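PDB 4RGI: uncharacterized protein from Yersinia pestis, which is of unknown function but belongs to the KTSC domain family and folds as a small alpha-beta sandwich. Local coordinates for residues Q7-I17 / F49-D60; Q33-P42 / I63-I72. All blocks are in the same frame, centred on the assembly; numbering follows the deposited sequence.

Contact 1: residues Q7-I17 / F49-D60. With SO4 (sulfate ion), chain B; GOL (glycerol), chain C.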
loop_
_atom_site.group_PDB
_atom_site.type_symbol
_atom_site.label_atom_id
_atom_site.label_comp_id
_atom_site.label_asym_id
_atom_site.label_seq_id
_atom_site.Cartn_x
_atom_site.Cartn_y
_atom_site.Cartn_z
ATOM N N GLN A 7 -2.130 2.862 -8.624
ATOM C CA GLN A 7 -1.099 3.265 -9.571
ATOM C C GLN A 7 -0.095 2.152 -9.700
ATOM O O GLN A 7 0.364 1.634 -8.695
ATOM C CB GLN A 7 -0.376 4.524 -9.110
ATOM C CG GLN A 7 -1.250 5.701 -8.792
ATOM C CD GLN A 7 -0.428 6.897 -8.347
ATOM O OE1 GLN A 7 -0.095 7.040 -7.165
ATOM N NE2 GLN A 7 -0.080 7.759 -9.299
ATOM N N PRO A 8 0.269 1.777 -10.928
ATOM C CA PRO A 8 1.320 0.756 -11.045
ATOM C C PRO A 8 2.659 1.261 -10.523
ATOM O O PRO A 8 2.931 2.449 -10.648
ATOM C CB PRO A 8 1.386 0.489 -12.550
ATOM C CG PRO A 8 0.045 0.924 -13.062
ATOM C CD PRO A 8 -0.354 2.090 -12.222
ATOM N N VAL A 9 3.445 0.381 -9.909
ATOM C CA VAL A 9 4.794 0.732 -9.446
ATOM C C VAL A 9 5.783 -0.345 -9.870
ATOM O O VAL A 9 5.385 -1.445 -10.253
ATOM C CB VAL A 9 4.859 0.892 -7.903
ATOM C CG1 VAL A 9 3.951 2.006 -7.426
ATOM C CG2 VAL A 9 4.494 -0.406 -7.212
ATOM N N SER A 10 7.075 -0.028 -9.807
ATOM C CA SER A 10 8.099 -1.024 -10.098
ATOM C C SER A 10 8.668 -1.551 -8.792
ATOM O O SER A 10 9.205 -0.792 -7.985
ATOM C CB SER A 10 9.213 -0.442 -10.976
ATOM O OG SER A 10 10.189 -1.430 -11.262
ATOM N N SER A 11 8.534 -2.855 -8.587
ATOM C CA SER A 11 8.936 -3.487 -7.341
ATOM C C SER A 11 8.988 -4.985 -7.543
ATOM O O SER A 11 8.189 -5.534 -8.293
ATOM C CB SER A 11 7.956 -3.145 -6.203
ATOM O OG SER A 11 8.204 -3.961 -5.073
ATOM N N SER A 12 9.900 -5.651 -6.849
ATOM C CA SER A 12 9.989 -7.098 -6.951
ATOM C C SER A 12 8.835 -7.768 -6.202
ATOM O O SER A 12 8.564 -8.951 -6.395
ATOM C CB SER A 12 11.335 -7.594 -6.422
ATOM O OG SER A 12 11.462 -7.407 -5.024
ATOM N N ARG A 13 8.145 -7.014 -5.355
ATOM C CA ARG A 13 7.105 -7.616 -4.528
ATOM C C ARG A 13 5.732 -7.002 -4.721
ATOM O O ARG A 13 4.714 -7.639 -4.442
ATOM C CB ARG A 13 7.503 -7.517 -3.064
ATOM C CG ARG A 13 8.768 -8.292 -2.756
ATOM C CD ARG A 13 9.379 -7.818 -1.496
ATOM N NE ARG A 13 8.491 -8.028 -0.353
ATOM C CZ ARG A 13 8.764 -7.579 0.864
ATOM N NH1 ARG A 13 9.883 -6.900 1.063
ATOM N NH2 ARG A 13 7.921 -7.790 1.873
ATOM N N ILE A 14 5.700 -5.762 -5.193
ATOM C CA ILE A 14 4.452 -5.015 -5.267
ATOM C C ILE A 14 4.163 -4.579 -6.694
ATOM O O ILE A 14 5.047 -4.088 -7.394
ATOM C CB ILE A 14 4.504 -3.795 -4.318
ATOM C CG1 ILE A 14 4.603 -4.293 -2.870
ATOM C CG2 ILE A 14 3.276 -2.887 -4.516
ATOM C CD1 ILE A 14 4.998 -3.235 -1.828
ATOM N N LEU A 15 2.924 -4.773 -7.134
ATOM C CA LEU A 15 2.530 -4.403 -8.493
ATOM C C LEU A 15 1.894 -3.016 -8.601
ATOM O O LEU A 15 2.152 -2.279 -9.554
ATOM C CB LEU A 15 1.564 -5.445 -9.058
ATOM C CG LEU A 15 2.128 -6.841 -9.321
ATOM C CD1 LEU A 15 1.001 -7.778 -9.684
ATOM C CD2 LEU A 15 3.150 -6.794 -10.447
ATOM N N SER A 16 1.059 -2.654 -7.629
ATOM C CA SER A 16 0.372 -1.368 -7.663
ATOM C C SER A 16 -0.095 -0.948 -6.267
ATOM O O SER A 16 -0.272 -1.781 -5.389
ATOM C CB SER A 16 -0.839 -1.396 -8.612
ATOM O OG SER A 16 -1.816 -2.338 -8.185
ATOM N N ILE A 17 -0.283 0.355 -6.095
ATOM C CA ILE A 17 -0.617 0.949 -4.803
ATOM C C ILE A 17 -1.657 2.008 -5.016
ATOM O O ILE A 17 -1.486 2.859 -5.887
ATOM C CB ILE A 17 0.606 1.593 -4.125
ATOM C CG1 ILE A 17 1.697 0.562 -3.859
ATOM C CG2 ILE A 17 0.211 2.262 -2.799
ATOM C CD1 ILE A 17 3.014 1.189 -3.420
ATOM N N PHE A 49 5.523 6.375 0.915
ATOM C CA PHE A 49 5.502 5.074 0.249
ATOM C C PHE A 49 5.806 5.256 -1.224
ATOM O O PHE A 49 6.641 4.557 -1.790
ATOM C CB PHE A 49 4.128 4.423 0.419
ATOM C CG PHE A 49 4.095 2.908 0.227
ATOM C CD1 PHE A 49 5.222 2.170 -0.098
ATOM C CD2 PHE A 49 2.896 2.234 0.394
ATOM C CE1 PHE A 49 5.147 0.778 -0.250
ATOM C CE2 PHE A 49 2.803 0.842 0.242
ATOM C CZ PHE A 49 3.938 0.113 -0.094
HETATM N N MSE A 50 5.133 6.216 -1.844
HETATM C CA MSE A 50 5.276 6.416 -3.285
HETATM C C MSE A 50 6.654 6.962 -3.641
HETATM O O MSE A 50 7.160 6.710 -4.736
HETATM C CB MSE A 50 4.184 7.348 -3.815
HETATM C CG MSE A 50 2.773 6.786 -3.678
HETATM SE SE MSE A 50 2.545 4.919 -4.287
HETATM C CE MSE A 50 2.690 5.152 -6.210
ATOM N N SER A 51 7.270 7.687 -2.711
ATOM C CA SER A 51 8.596 8.255 -2.954
ATOM C C SER A 51 9.748 7.358 -2.562
ATOM O O SER A 51 10.895 7.678 -2.849
ATOM C CB SER A 51 8.743 9.577 -2.204
ATOM O OG SER A 51 7.759 10.484 -2.640
ATOM N N ALA A 52 9.462 6.249 -1.892
ATOM C CA ALA A 52 10.525 5.383 -1.390
ATOM C C ALA A 52 11.378 4.823 -2.519
ATOM O O ALA A 52 10.866 4.492 -3.590
ATOM C CB ALA A 52 9.937 4.230 -0.581
ATOM N N VAL A 53 12.673 4.711 -2.255
ATOM C CA VAL A 53 13.600 4.024 -3.139
ATOM C C VAL A 53 13.144 2.577 -3.387
ATOM O O VAL A 53 13.066 2.123 -4.531
ATOM C CB VAL A 53 15.026 4.038 -2.536
ATOM C CG1 VAL A 53 15.928 3.066 -3.259
ATOM C CG2 VAL A 53 15.601 5.434 -2.557
ATOM N N SER A 54 12.833 1.871 -2.301
ATOM C CA SER A 54 12.371 0.484 -2.344
ATOM C C SER A 54 10.968 0.338 -1.757
ATOM O O SER A 54 10.788 0.547 -0.556
ATOM C CB SER A 54 13.322 -0.420 -1.564
ATOM O OG SER A 54 12.805 -1.745 -1.482
ATOM N N LYS A 55 9.981 -0.006 -2.585
ATOM C CA LYS A 55 8.609 -0.166 -2.071
ATOM C C LYS A 55 8.569 -1.326 -1.078
ATOM O O LYS A 55 7.858 -1.281 -0.071
ATOM C CB LYS A 55 7.607 -0.405 -3.214
ATOM C CG LYS A 55 7.539 0.701 -4.273
ATOM C CD LYS A 55 6.984 1.992 -3.712
ATOM C CE LYS A 55 6.793 3.026 -4.808
ATOM N NZ LYS A 55 8.079 3.669 -5.201
ATOM N N GLY A 56 9.327 -2.378 -1.366
ATOM C CA GLY A 56 9.399 -3.499 -0.449
ATOM C C GLY A 56 9.933 -3.134 0.927
ATOM O O GLY A 56 9.363 -3.520 1.948
ATOM N N ARG A 57 11.029 -2.383 0.961
ATOM C CA ARG A 57 11.631 -1.991 2.226
ATOM C C ARG A 57 10.702 -1.100 3.010
ATOM O O ARG A 57 10.575 -1.239 4.231
ATOM C CB ARG A 57 12.961 -1.265 2.009
ATOM C CG ARG A 57 13.591 -0.792 3.323
ATOM C CD ARG A 57 14.918 -0.042 3.120
ATOM N NE ARG A 57 15.334 0.649 4.341
ATOM C CZ ARG A 57 16.118 0.110 5.266
ATOM N NH1 ARG A 57 16.586 -1.126 5.110
ATOM N NH2 ARG A 57 16.438 0.810 6.349
ATOM N N PHE A 58 10.056 -0.176 2.308
ATOM C CA PHE A 58 9.132 0.738 2.972
ATOM C C PHE A 58 7.932 -0.037 3.494
ATOM O O PHE A 58 7.499 0.173 4.616
ATOM C CB PHE A 58 8.673 1.857 2.042
ATOM C CG PHE A 58 7.837 2.900 2.731
ATOM C CD1 PHE A 58 6.473 2.721 2.898
ATOM C CD2 PHE A 58 8.420 4.046 3.216
ATOM C CE1 PHE A 58 5.708 3.664 3.541
ATOM C CE2 PHE A 58 7.656 4.999 3.860
ATOM C CZ PHE A 58 6.301 4.809 4.022
ATOM N N PHE A 59 7.394 -0.942 2.684
ATOM C CA PHE A 59 6.294 -1.765 3.166
ATOM C C PHE A 59 6.706 -2.513 4.430
ATOM O O PHE A 59 5.992 -2.515 5.429
ATOM C CB PHE A 59 5.833 -2.755 2.114
ATOM C CG PHE A 59 4.860 -3.757 2.636
ATOM C CD1 PHE A 59 3.581 -3.374 2.998
ATOM C CD2 PHE A 59 5.221 -5.077 2.788
ATOM C CE1 PHE A 59 2.679 -4.298 3.484
ATOM C CE2 PHE A 59 4.320 -6.011 3.278
ATOM C CZ PHE A 59 3.054 -5.629 3.629
ATOM N N ASP A 60 7.873 -3.141 4.396
ATOM C CA ASP A 60 8.321 -3.922 5.551
ATOM C C ASP A 60 8.526 -3.077 6.803
ATOM O O ASP A 60 8.227 -3.522 7.915
ATOM C CB ASP A 60 9.627 -4.663 5.234
ATOM C CG ASP A 60 9.414 -5.880 4.368
ATOM O OD1 ASP A 60 8.284 -6.403 4.360
ATOM O OD2 ASP A 60 10.377 -6.326 3.704
HETATM S S SO4 B . 11.622 -3.965 -4.118
HETATM O O1 SO4 B . 11.222 -5.203 -3.483
HETATM O O2 SO4 B . 11.873 -4.241 -5.527
HETATM O O3 SO4 B . 10.522 -3.015 -3.973
HETATM O O4 SO4 B . 12.842 -3.435 -3.490
HETATM C C1 GOL C . 7.551 5.557 -8.924
HETATM O O1 GOL C . 7.404 5.260 -7.552
HETATM C C2 GOL C . 6.939 4.436 -9.751
HETATM O O2 GOL C . 6.949 4.782 -11.114
HETATM C C3 GOL C . 7.744 3.155 -9.584
HETATM O O3 GOL C . 7.535 2.655 -8.287
HETATM O O HOH W 1 10.619 -0.727 -5.427
#
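Strand 14-17 crosses helix 55-60 at an angle of 71°, the two axes 10.4 Å apart at their closest, and the turn before the strand brings Ser11 and Arg13 alongside Lys55 and Gly56. In the apolar part, Ile17 CD1 sits over the centre of one face of the Phe49 ring, 3.6 Å from its centroid, while Ile14 CD1 meets the rim of the same ring and reaches on to Phe59 CB. Ile17 CG2 leans on the selenium of selenomethionine Met50, whose chain, bent at chi2 and chi3 (-47° and -72°), carries its methyl CE to Val9 CG1 at 3.6 Å. This layer is the helix-on-sheet interface of the alpha-beta sandwich, with Ile28 of strand 25-30 also touching Ile14, Phe49 and Phe59. Lys55 lays CD against Ile17 CD1 and sends NZ to Met50 O and to O1 of a glycerol. Beside it lies a sulfate, like the glycerol probably from the crystallisation liquor, held between the turn and the start of helix 55-60: Ser12 N, Ser11 OG and Ser12 OG donate from one segment, Ser54 OG and Gly56 N from the other. Gly56 N reaches sulfate O3 at 2.9 Å. Ser11 OG also accepts from the backbone N of Arg13 and Ile14, an ST turn and ST motif that hold the turn in shape. At the far end Arg13 grips Asp60 end-on. Arg13 NH1 meets Asp60 OD2 at 2.7 Å, from above the carboxylate plane. Arg13 NH2 meets Asp60 OD1 at 2.9 Å. Asp60 OD1 has a second cationic partner in Lys64.

Contact 2: residues Q33-P42 / I63-I72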
loop_
_atom_site.group_PDB
_atom_site.type_symbol
_atom_site.label_atom_id
_atom_site.label_comp_id
_atom_site.label_asym_id
_atom_site.label_seq_id
_atom_site.Cartn_x
_atom_site.Cartn_y
_atom_site.Cartn_z
ATOM N N GLN A 33 0.949 -12.581 -3.743
ATOM C CA GLN A 33 0.027 -12.804 -2.634
ATOM C C GLN A 33 -1.301 -12.055 -2.682
ATOM O O GLN A 33 -2.020 -12.034 -1.692
ATOM C CB GLN A 33 0.728 -12.472 -1.315
ATOM C CG GLN A 33 1.702 -13.554 -0.855
ATOM C CD GLN A 33 2.143 -13.379 0.587
ATOM O OE1 GLN A 33 1.330 -13.432 1.520
ATOM N NE2 GLN A 33 3.436 -13.161 0.777
ATOM N N GLY A 34 -1.660 -11.466 -3.815
ATOM C CA GLY A 34 -2.980 -10.862 -3.934
ATOM C C GLY A 34 -3.079 -9.421 -3.481
ATOM O O GLY A 34 -2.074 -8.728 -3.370
ATOM N N THR A 35 -4.296 -8.963 -3.215
ATOM C CA THR A 35 -4.520 -7.553 -2.895
ATOM C C THR A 35 -5.045 -7.353 -1.477
ATOM O O THR A 35 -5.962 -8.030 -1.056
ATOM C CB THR A 35 -5.492 -6.921 -3.911
ATOM O OG1 THR A 35 -4.948 -7.092 -5.228
ATOM C CG2 THR A 35 -5.677 -5.443 -3.652
ATOM N N TYR A 36 -4.423 -6.432 -0.744
ATOM C CA TYR A 36 -4.816 -6.127 0.634
ATOM C C TYR A 36 -5.161 -4.664 0.815
ATOM O O TYR A 36 -4.549 -3.812 0.179
ATOM C CB TYR A 36 -3.682 -6.459 1.602
ATOM C CG TYR A 36 -3.465 -7.928 1.832
ATOM C CD1 TYR A 36 -2.947 -8.732 0.839
ATOM C CD2 TYR A 36 -3.760 -8.508 3.057
ATOM C CE1 TYR A 36 -2.742 -10.072 1.048
ATOM C CE2 TYR A 36 -3.574 -9.857 3.267
ATOM C CZ TYR A 36 -3.061 -10.629 2.267
ATOM O OH TYR A 36 -2.871 -11.976 2.474
ATOM N N GLN A 37 -6.101 -4.378 1.715
ATOM C CA GLN A 37 -6.379 -3.027 2.153
ATOM C C GLN A 37 -5.863 -2.826 3.563
ATOM O O GLN A 37 -6.045 -3.698 4.408
ATOM C CB GLN A 37 -7.881 -2.736 2.101
ATOM C CG GLN A 37 -8.426 -2.773 0.696
ATOM C CD GLN A 37 -9.918 -2.584 0.666
ATOM O OE1 GLN A 37 -10.599 -2.870 1.645
ATOM N NE2 GLN A 37 -10.437 -2.094 -0.452
ATOM N N TYR A 38 -5.245 -1.670 3.804
ATOM C CA TYR A 38 -4.720 -1.293 5.110
ATOM C C TYR A 38 -5.521 -0.105 5.596
ATOM O O TYR A 38 -5.688 0.870 4.870
ATOM C CB TYR A 38 -3.230 -0.947 5.038
ATOM C CG TYR A 38 -2.383 -2.177 4.813
ATOM C CD1 TYR A 38 -1.797 -2.832 5.887
ATOM C CD2 TYR A 38 -2.226 -2.717 3.542
ATOM C CE1 TYR A 38 -1.036 -3.986 5.699
ATOM C CE2 TYR A 38 -1.470 -3.874 3.343
ATOM C CZ TYR A 38 -0.883 -4.499 4.426
ATOM O OH TYR A 38 -0.129 -5.640 4.241
ATOM N N LEU A 39 -6.026 -0.188 6.816
ATOM C CA LEU A 39 -7.007 0.781 7.277
ATOM C C LEU A 39 -6.373 1.770 8.212
ATOM O O LEU A 39 -5.512 1.414 8.998
ATOM C CB LEU A 39 -8.170 0.081 7.975
ATOM C CG LEU A 39 -8.851 -1.002 7.160
ATOM C CD1 LEU A 39 -10.012 -1.546 7.950
ATOM C CD2 LEU A 39 -9.336 -0.404 5.882
ATOM N N GLY A 40 -6.789 3.022 8.115
ATOM C CA GLY A 40 -6.335 4.032 9.044
ATOM C C GLY A 40 -4.920 4.477 8.768
ATOM O O GLY A 40 -4.164 4.731 9.685
ATOM N N VAL A 41 -4.582 4.582 7.489
ATOM C CA VAL A 41 -3.259 4.999 7.047
ATOM C C VAL A 41 -3.271 6.480 6.706
ATOM O O VAL A 41 -4.072 6.912 5.878
ATOM C CB VAL A 41 -2.819 4.168 5.809
ATOM C CG1 VAL A 41 -1.469 4.608 5.301
ATOM C CG2 VAL A 41 -2.793 2.698 6.171
ATOM N N PRO A 42 -2.383 7.266 7.339
ATOM C CA PRO A 42 -2.336 8.704 7.092
ATOM C C PRO A 42 -1.792 9.036 5.713
ATOM O O PRO A 42 -0.989 8.295 5.160
ATOM C CB PRO A 42 -1.396 9.219 8.185
ATOM C CG PRO A 42 -0.545 8.077 8.518
ATOM C CD PRO A 42 -1.407 6.856 8.359
ATOM N N ILE A 63 4.598 -0.187 7.033
ATOM C CA ILE A 63 3.195 -0.568 6.857
ATOM C C ILE A 63 2.887 -1.930 7.476
ATOM O O ILE A 63 1.922 -2.076 8.227
ATOM C CB ILE A 63 2.797 -0.610 5.357
ATOM C CG1 ILE A 63 3.113 0.714 4.660
ATOM C CG2 ILE A 63 1.314 -0.980 5.205
ATOM C CD1 ILE A 63 2.376 1.882 5.255
ATOM N N LYS A 64 3.716 -2.919 7.160
ATOM C CA LYS A 64 3.424 -4.307 7.503
ATOM C C LYS A 64 3.233 -4.451 9.000
ATOM O O LYS A 64 4.095 -4.069 9.776
ATOM C CB LYS A 64 4.556 -5.236 7.020
ATOM C CG LYS A 64 4.299 -6.718 7.295
ATOM C CD LYS A 64 5.594 -7.508 7.307
ATOM C CE LYS A 64 6.054 -7.772 5.915
ATOM N NZ LYS A 64 7.303 -8.595 5.885
ATOM N N GLY A 65 2.069 -4.947 9.398
ATOM C CA GLY A 65 1.791 -5.209 10.793
ATOM C C GLY A 65 1.577 -3.986 11.647
ATOM O O GLY A 65 1.418 -4.099 12.859
ATOM N N LYS A 66 1.581 -2.812 11.026
ATOM C CA LYS A 66 1.405 -1.572 11.769
ATOM C C LYS A 66 0.023 -0.962 11.549
ATOM O O LYS A 66 -0.369 -0.019 12.233
ATOM C CB LYS A 66 2.498 -0.572 11.392
ATOM C CG LYS A 66 3.879 -1.100 11.777
ATOM C CD LYS A 66 4.819 -0.021 12.214
ATOM C CE LYS A 66 6.009 -0.636 12.941
ATOM N NZ LYS A 66 6.717 -1.600 12.071
ATOM N N PHE A 67 -0.706 -1.493 10.574
ATOM C CA PHE A 67 -2.085 -1.091 10.331
ATOM C C PHE A 67 -2.929 -2.333 10.106
ATOM O O PHE A 67 -2.450 -3.320 9.539
ATOM C CB PHE A 67 -2.197 -0.160 9.113
ATOM C CG PHE A 67 -1.365 1.067 9.224
ATOM C CD1 PHE A 67 -1.884 2.217 9.807
ATOM C CD2 PHE A 67 -0.057 1.081 8.755
ATOM C CE1 PHE A 67 -1.104 3.351 9.921
ATOM C CE2 PHE A 67 0.719 2.201 8.868
ATOM C CZ PHE A 67 0.199 3.341 9.453
ATOM N N LEU A 68 -4.177 -2.291 10.554
ATOM C CA LEU A 68 -5.098 -3.400 10.317
ATOM C C LEU A 68 -5.257 -3.631 8.826
ATOM O O LEU A 68 -5.445 -2.679 8.063
ATOM C CB LEU A 68 -6.454 -3.110 10.953
ATOM C CG LEU A 68 -7.458 -4.228 11.217
ATOM C CD1 LEU A 68 -8.441 -3.719 12.243
ATOM C CD2 LEU A 68 -8.204 -4.636 9.963
ATOM N N CYS A 69 -5.210 -4.892 8.414
ATOM C CA CYS A 69 -5.386 -5.176 7.001
ATOM C C CYS A 69 -6.358 -6.297 6.723
ATOM O O CYS A 69 -6.642 -7.141 7.583
ATOM C CB CYS A 69 -4.044 -5.477 6.342
ATOM S SG CYS A 69 -3.388 -7.103 6.626
ATOM N N ARG A 70 -6.911 -6.264 5.523
ATOM C CA ARG A 70 -7.793 -7.316 5.069
ATOM C C ARG A 70 -7.509 -7.620 3.606
ATOM O O ARG A 70 -7.176 -6.727 2.816
ATOM C CB ARG A 70 -9.254 -6.922 5.269
ATOM C CG ARG A 70 -9.655 -5.674 4.548
ATOM C CD ARG A 70 -11.041 -5.222 4.941
ATOM N NE ARG A 70 -11.407 -4.009 4.217
ATOM C CZ ARG A 70 -12.291 -3.122 4.653
ATOM N NH1 ARG A 70 -12.898 -3.318 5.815
ATOM N NH2 ARG A 70 -12.564 -2.039 3.934
ATOM N N LYS A 71 -7.621 -8.897 3.253
ATOM C CA LYS A 71 -7.414 -9.319 1.887
ATOM C C LYS A 71 -8.720 -9.150 1.118
ATOM O O LYS A 71 -9.795 -9.478 1.626
ATOM C CB LYS A 71 -6.936 -10.767 1.826
ATOM C CG LYS A 71 -6.424 -11.150 0.459
ATOM C CD LYS A 71 -5.965 -12.593 0.377
ATOM C CE LYS A 71 -5.392 -12.870 -1.007
ATOM N NZ LYS A 71 -5.477 -14.294 -1.385
ATOM N N ILE A 72 -8.640 -8.624 -0.093
ATOM C CA ILE A 72 -9.847 -8.492 -0.905
ATOM C C ILE A 72 -9.775 -9.393 -2.133
ATOM O O ILE A 72 -8.713 -9.577 -2.726
ATOM C CB ILE A 72 -10.091 -7.036 -1.330
ATOM C CG1 ILE A 72 -8.981 -6.533 -2.247
ATOM C CG2 ILE A 72 -10.213 -6.141 -0.111
ATOM C CD1 ILE A 72 -9.259 -5.167 -2.820
HETATM O O HOH W 2 -6.435 -10.633 -3.761
HETATM O O HOH W 3 0.580 -6.626 6.795
#
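The Tyr38 ring is sandwiched between Cys69 CB on one face, 3.6 Å from the ring centroid, and Ile63 CG2 on the opposite face. Cys69 SG, placed between its backbone N and carbonyl carbon (chi1 78°), bridges obliquely to both Tyr38 and Tyr36, lying 3.9 Å from Tyr36 CD2. Next along the sheet, the extended chain of Lys71 passes over Tyr36, with CB above one ring face. Toward the other end, Val41 CG2 covers a face of Phe67, and Pro42 CD reaches Phe67 CE1. Tyr36, Tyr38, Cys69 and Lys71 belong to the antiparallel pairing of strand 34-39 with strand 69-72, an outermost strand of the five-stranded sheet. Tyr36-Lys71 and Tyr38-Cys69 are non-hydrogen-bonded pairs, whereas Gln37 and Arg70 form a hydrogen-bonded pair, with Gln37 N to Arg70 O at 2.8 Å and Arg70 N to Gln37 O at 2.9 Å. Leu39 N continues the ladder to Leu68 O. On the sheet face carrying Gln37 and Arg70, Ile72 CG2 packs on Gln37 CD at 3.7 Å, and Leu39 lies against one face of the Arg70 guanidinium. That guanidinium meets Gln37 OE1 side-on: NE at 2.9 Å and NH2 at 3.1 Å both donate to this one oxygen, which lies in the guanidinium plane, although the amide is turned 45° against it. Gln37 NE2 in turn binds Glu27, so both ends of the amide are fixed.

Overall arrangement
From the N terminus, the chain pairs strand 7-8 with strand 14-20, adds strands 25-30 and 34-39, then forms helices 43-51 and 55-63, which pack against the sheet, and ends in strand 69-72. Contact 1 closes the long excursion from the first strands to the two helices. Contact 2 closes the shorter, largely helical one between strand 34-39 and the last strand. Their segments alternate, so the two closures cross rather than nest. Helix 55-63 joins them: it packs on strand 14-20 in contact 1 and leads into the second segment of contact 2; Phe59 CE1, from contact 1, lies 3.2 Å from Tyr38 OH of contact 2. The two contacts lie on opposite sides of the chain's centre and share one sheet.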